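Local coordinates for protein cadherin-23 (Mus musculus, PDB 5UZ8) that probably serves calcium-dependent cell adhesion and mechanotransduction in hearing, as part of a long extracellular chain of cadherin repeats, at residues 291-296 with 309-314; 241-246 with 277-282. All blocks are in the same frame, centred on the assembly; numbering follows the deposited sequence.

Contact 1. Residues 291-296 with 309-314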
loop_
_atom_site.group_PDB
_atom_site.type_symbol
_atom_site.label_atom_id
_atom_site.label_comp_id
_atom_site.label_asym_id
_atom_site.label_seq_id
_atom_site.Cartn_x
_atom_site.Cartn_y
_atom_site.Cartn_z
ATOM N N PHE A 291 45.376 -2.138 -42.116
ATOM C CA PHE A 291 44.241 -1.283 -41.862
ATOM C C PHE A 291 44.039 -1.211 -40.352
ATOM O O PHE A 291 44.205 -2.238 -39.674
ATOM C CB PHE A 291 43.003 -1.878 -42.491
ATOM C CG PHE A 291 43.120 -2.107 -43.963
ATOM C CD1 PHE A 291 43.630 -3.305 -44.453
ATOM C CD2 PHE A 291 42.764 -1.117 -44.860
ATOM C CE1 PHE A 291 43.753 -3.522 -45.808
ATOM C CE2 PHE A 291 42.857 -1.346 -46.223
ATOM C CZ PHE A 291 43.373 -2.540 -46.694
ATOM N N ASN A 292 43.742 -0.011 -39.845
ATOM C CA ASN A 292 43.177 0.095 -38.487
ATOM C C ASN A 292 41.817 0.757 -38.636
ATOM O O ASN A 292 41.683 1.952 -38.801
ATOM C CB ASN A 292 44.081 0.790 -37.464
ATOM C CG ASN A 292 43.804 0.321 -36.019
ATOM O OD1 ASN A 292 43.011 -0.579 -35.786
ATOM N ND2 ASN A 292 44.468 0.934 -35.065
ATOM N N LEU A 293 40.811 -0.103 -38.640
ATOM C CA LEU A 293 39.421 0.279 -38.890
ATOM C C LEU A 293 38.780 0.681 -37.583
ATOM O O LEU A 293 39.217 0.227 -36.492
ATOM C CB LEU A 293 38.640 -0.888 -39.461
ATOM C CG LEU A 293 39.226 -1.530 -40.721
ATOM C CD1 LEU A 293 38.442 -2.770 -41.167
ATOM C CD2 LEU A 293 39.273 -0.497 -41.809
ATOM N N THR A 294 37.786 1.552 -37.677
ATOM C CA THR A 294 36.972 1.885 -36.527
ATOM C C THR A 294 35.619 1.238 -36.715
ATOM O O THR A 294 34.962 1.475 -37.741
ATOM C CB THR A 294 36.805 3.402 -36.398
ATOM O OG1 THR A 294 38.081 3.974 -36.141
ATOM C CG2 THR A 294 35.915 3.713 -35.227
ATOM N N VAL A 295 35.235 0.382 -35.773
ATOM C CA VAL A 295 33.950 -0.335 -35.836
ATOM C C VAL A 295 33.029 0.393 -34.871
ATOM O O VAL A 295 33.414 0.654 -33.725
ATOM C CB VAL A 295 34.101 -1.802 -35.418
ATOM C CG1 VAL A 295 32.788 -2.561 -35.544
ATOM C CG2 VAL A 295 35.159 -2.488 -36.271
ATOM N N VAL A 296 31.834 0.727 -35.330
ATOM C CA VAL A 296 30.881 1.494 -34.540
ATOM C C VAL A 296 29.643 0.635 -34.338
ATOM O O VAL A 296 29.176 0.023 -35.291
ATOM C CB VAL A 296 30.452 2.758 -35.292
ATOM C CG1 VAL A 296 29.542 3.646 -34.446
ATOM C CG2 VAL A 296 31.653 3.524 -35.796
ATOM N N THR A 309 35.166 0.397 -31.285
ATOM C CA THR A 309 36.419 -0.279 -31.026
ATOM C C THR A 309 37.240 -0.221 -32.302
ATOM O O THR A 309 36.725 0.166 -33.361
ATOM C CB THR A 309 36.182 -1.720 -30.560
ATOM O OG1 THR A 309 37.434 -2.303 -30.189
ATOM C CG2 THR A 309 35.537 -2.549 -31.635
ATOM N N MET A 310 38.528 -0.542 -32.174
ATOM C CA MET A 310 39.421 -0.547 -33.319
ATOM C C MET A 310 39.679 -1.984 -33.757
ATOM O O MET A 310 39.691 -2.911 -32.934
ATOM C CB MET A 310 40.729 0.192 -32.992
ATOM C CG MET A 310 40.540 1.678 -32.679
ATOM S SD MET A 310 39.547 2.549 -33.912
ATOM C CE MET A 310 39.261 4.158 -33.165
ATOM N N LEU A 311 39.866 -2.163 -35.068
ATOM C CA LEU A 311 40.086 -3.487 -35.648
ATOM C C LEU A 311 41.313 -3.383 -36.559
ATOM O O LEU A 311 41.267 -2.685 -37.575
ATOM C CB LEU A 311 38.868 -3.959 -36.436
ATOM C CG LEU A 311 39.022 -5.253 -37.261
ATOM C CD1 LEU A 311 39.371 -6.440 -36.383
ATOM C CD2 LEU A 311 37.784 -5.550 -38.105
ATOM N N LEU A 312 42.406 -4.011 -36.146
ATOM C CA LEU A 312 43.622 -4.049 -36.955
ATOM C C LEU A 312 43.480 -5.224 -37.918
ATOM O O LEU A 312 43.157 -6.329 -37.493
ATOM C CB LEU A 312 44.847 -4.234 -36.082
ATOM C CG LEU A 312 46.139 -4.626 -36.792
ATOM C CD1 LEU A 312 46.507 -3.682 -37.954
ATOM C CD2 LEU A 312 47.252 -4.717 -35.753
ATOM N N VAL A 313 43.686 -4.978 -39.212
ATOM C CA VAL A 313 43.689 -6.069 -40.195
ATOM C C VAL A 313 45.018 -6.087 -40.923
ATOM O O VAL A 313 45.388 -5.095 -41.548
ATOM C CB VAL A 313 42.584 -5.898 -41.227
ATOM C CG1 VAL A 313 42.568 -7.100 -42.170
ATOM C CG2 VAL A 313 41.240 -5.719 -40.546
ATOM N N GLU A 314 45.751 -7.186 -40.795
ATOM C CA GLU A 314 47.003 -7.374 -41.536
ATOM C C GLU A 314 46.771 -8.399 -42.634
ATOM O O GLU A 314 45.868 -9.233 -42.542
ATOM C CB GLU A 314 48.164 -7.784 -40.613
ATOM C CG GLU A 314 48.092 -9.191 -40.025
ATOM C CD GLU A 314 49.431 -9.679 -39.484
ATOM O OE1 GLU A 314 49.534 -10.884 -39.138
ATOM O OE2 GLU A 314 50.378 -8.854 -39.410
#
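Strands 291-296 and 309-314 run antiparallel, their axes approaching to 4.5 Å at an angle of 150°, and reciprocal N-H...O bonds join Phe291 with Val313, Leu293 with Leu311 and Val295 with Thr309. Between these pairs the carbonyls also meet CA-H groups, as where Phe291 O lies 3.3 Å from Leu312 CA.

Leu293 and Leu311 lie side by side on one face. With CG anti to its carbonyl carbon (chi1 -55°), Leu293 brings CD1 to 4.2 Å from Leu311 CD2 and 4.1 Å from Val313 CG2, one methyl serving two neighbours. Val295 CG2 crosses to Leu311 CB at 4.0 Å. Branched aliphatic residues suit this buried face, and Thr309 fits among them by turning its methyl to Val295 CB while its OG1 hydrogen-bonds to Lys225 O. At the end of the row the Phe291 ring has Val313 O at its edge, near its plane, and packs edge-to-face with Phe270.

This beta hairpin forms the last two strands of a Greek-key cadherin beta-sandwich, with strands 227-233 and 259-263 flanking it in the same sheet.

Asn292, Thr294, Met310 and Leu312 occupy the more open face, where polar and long flexible residues are tolerated. Met310, bent at chi2 (-50°), runs alongside Thr294; in the conformer described its SD is 3.0 Å from Thr294 OG1, a closeness that is doubtful because Met310 has a second conformer. The Thr294 side chain also packs on Glu263 of strand 259-263. An alanine here would probably leave Glu263, and Met310 where it lies in this conformer, with less side chain to pack against. Leu312 CD1 approaches Phe291 O at 3.2 Å, while Asn292, in its modelled conformer, accepts a hydrogen bond through OD1 from Gln227 NE2.

Contact 2. Residues 241-246 with 277-282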
loop_
_atom_site.group_PDB
_atom_site.type_symbol
_atom_site.label_atom_id
_atom_site.label_comp_id
_atom_site.label_asym_id
_atom_site.label_seq_id
_atom_site.Cartn_x
_atom_site.Cartn_y
_atom_site.Cartn_z
ATOM N N SER A 241 35.060 -13.551 -45.371
ATOM C CA SER A 241 34.852 -13.237 -43.949
ATOM C C SER A 241 36.138 -12.886 -43.239
ATOM O O SER A 241 37.155 -13.547 -43.443
ATOM C CB SER A 241 34.209 -14.410 -43.254
ATOM O OG SER A 241 32.890 -14.514 -43.728
ATOM N N VAL A 242 36.089 -11.864 -42.396
ATOM C CA VAL A 242 37.270 -11.382 -41.657
ATOM C C VAL A 242 37.124 -11.685 -40.165
ATOM O O VAL A 242 37.988 -12.341 -39.545
ATOM C CB VAL A 242 37.466 -9.878 -41.885
ATOM C CG1 VAL A 242 38.617 -9.333 -41.052
ATOM C CG2 VAL A 242 37.673 -9.613 -43.370
ATOM N N ILE A 243 36.017 -11.211 -39.595
ATOM C CA ILE A 243 35.774 -11.327 -38.168
ATOM C C ILE A 243 34.317 -10.947 -37.947
ATOM O O ILE A 243 33.750 -10.206 -38.774
ATOM C CB ILE A 243 36.685 -10.351 -37.373
ATOM C CG1 ILE A 243 36.614 -10.640 -35.874
ATOM C CG2 ILE A 243 36.392 -8.881 -37.696
ATOM C CD1 ILE A 243 37.730 -9.931 -35.115
ATOM N N THR A 244 33.718 -11.473 -36.881
ATOM C CA THR A 244 32.399 -11.003 -36.431
ATOM C C THR A 244 32.527 -10.157 -35.174
ATOM O O THR A 244 33.084 -10.599 -34.148
ATOM C CB THR A 244 31.456 -12.185 -36.181
ATOM O OG1 THR A 244 31.252 -12.879 -37.409
ATOM C CG2 THR A 244 30.105 -11.717 -35.629
ATOM N N MET A 245 32.015 -8.936 -35.273
ATOM C CA MET A 245 32.118 -7.953 -34.209
ATOM C C MET A 245 30.834 -8.029 -33.394
ATOM O O MET A 245 29.741 -8.233 -33.953
ATOM C CB MET A 245 32.292 -6.553 -34.785
ATOM C CG MET A 245 33.552 -6.369 -35.626
ATOM S SD MET A 245 35.083 -6.826 -34.800
ATOM C CE MET A 245 35.136 -5.638 -33.463
ATOM N N LEU A 246 30.967 -7.865 -32.081
ATOM C CA LEU A 246 29.817 -7.974 -31.179
ATOM C C LEU A 246 29.920 -6.934 -30.067
ATOM O O LEU A 246 30.874 -6.904 -29.297
ATOM C CB LEU A 246 29.721 -9.396 -30.595
ATOM C CG LEU A 246 28.576 -9.636 -29.600
ATOM C CD1 LEU A 246 27.210 -9.616 -30.299
ATOM C CD2 LEU A 246 28.759 -10.938 -28.845
ATOM N N GLY A 277 27.019 -8.021 -37.641
ATOM C CA GLY A 277 28.372 -7.679 -37.220
ATOM C C GLY A 277 29.463 -8.377 -38.007
ATOM O O GLY A 277 30.637 -8.221 -37.698
ATOM N N LEU A 278 29.106 -9.120 -39.046
ATOM C CA LEU A 278 30.132 -9.807 -39.834
ATOM C C LEU A 278 30.855 -8.805 -40.726
ATOM O O LEU A 278 30.219 -8.130 -41.551
ATOM C CB LEU A 278 29.515 -10.899 -40.705
ATOM C CG LEU A 278 30.476 -11.627 -41.670
ATOM C CD1 LEU A 278 31.628 -12.271 -40.914
ATOM C CD2 LEU A 278 29.738 -12.702 -42.459
ATOM N N VAL A 279 32.174 -8.751 -40.576
ATOM C CA VAL A 279 33.038 -7.944 -41.444
ATOM C C VAL A 279 33.553 -8.831 -42.596
ATOM O O VAL A 279 34.081 -9.928 -42.342
ATOM C CB VAL A 279 34.230 -7.368 -40.657
ATOM C CG1 VAL A 279 35.176 -6.583 -41.566
ATOM C CG2 VAL A 279 33.743 -6.476 -39.503
ATOM N N THR A 280 33.405 -8.333 -43.829
ATOM C CA THR A 280 33.936 -8.954 -45.028
ATOM C C THR A 280 34.797 -7.990 -45.819
ATOM O O THR A 280 34.717 -6.769 -45.626
ATOM C CB THR A 280 32.806 -9.438 -45.947
ATOM O OG1 THR A 280 31.884 -8.361 -46.134
ATOM C CG2 THR A 280 32.100 -10.646 -45.330
ATOM N N THR A 281 35.627 -8.545 -46.706
ATOM C CA THR A 281 36.452 -7.729 -47.597
ATOM C C THR A 281 35.563 -7.249 -48.744
ATOM O O THR A 281 34.586 -7.922 -49.073
ATOM C CB THR A 281 37.623 -8.528 -48.186
ATOM O OG1 THR A 281 37.115 -9.672 -48.915
ATOM C CG2 THR A 281 38.572 -8.989 -47.054
ATOM N N GLN A 282 35.888 -6.080 -49.312
ATOM C CA GLN A 282 35.204 -5.584 -50.535
ATOM C C GLN A 282 36.055 -5.859 -51.786
ATOM O O GLN A 282 35.602 -5.634 -52.915
ATOM C CB GLN A 282 34.889 -4.072 -50.447
ATOM C CG GLN A 282 33.737 -3.662 -49.530
ATOM C CD GLN A 282 33.243 -2.226 -49.783
ATOM O OE1 GLN A 282 33.024 -1.826 -50.931
ATOM N NE2 GLN A 282 33.049 -1.454 -48.707
#
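Gly277 and Met245 meet through a carbonyl approached obliquely from above its plane: Met245 N stands 43° out of the carbonyl plane of Gly277, yet its N-H points straight at Gly277 O, 2.9 Å from the nitrogen. The neighbouring carbonyls are met more nearly end-on. Val279 N lies almost along the C=O axis of Ile243, 2.8 Å from Ile243 O, and Val279 O in turn accepts the N-H of Val242 from a modest tilt out of its plane.

Val279 therefore faces two residues, Val242 and Ile243, and the strand carries a classic beta bulge; the helix-like psi of -55° at Val242 accommodates the extra residue. The bulge sets two branched side chains round one valine, with Val242 CB 4.0 Å from Val279 CG1 and Ile243 CG2 4.0 Å from Val279 CB. Val279 CG1 is anti to its backbone N, which leaves CG2 on the N side to cross against Met245 CG at 3.9 Å. A compact residue with two methyls suits this place, since both are used.

Gly277 has a positive phi of 80°; a beta carbon would collide with Met245 O and, at these backbone angles, with the carbonyl O of the residue before, so glycine suits this place, where the chains meet just beyond the strand ends. On the other face Leu278 leans over the partner strand, its CD1 3.6 Å from Thr244 OG1 and 3.8 Å from Ser241 OG, an apolar cover among small hydroxyl residues that tolerate solvent.

Strand 278-281 is the middle one of its sheet, between 241-244 and 270-272. There are no helices nearby; instead Val242 packs on Val232 and Met245 on Phe228 of strand 227-233, and Val279 lies against Val272 of strand 270-272.

In the fold
Both contacts lie in the third and last cadherin repeat of this fragment, their centres 11 Å apart, one in each sheet of the beta-sandwich. Along the chain they come in series: contact 2 closes with strand 278-281, and strand 290-298, the next one, opens contact 1. The two sheets meet directly between them, Leu311 CD2 lying 3.6 Å from Ile243 CG2 and Thr309 CG2 3.6 Å from Met245 CE, with Val295 CG1 against Met245 CG. Ile243 of the bulged edge strand, and Met245 just beyond it, thus pack on the hairpin of contact 1, forming part of the hydrophobic core of a repeat whose preceding linker binds calcium.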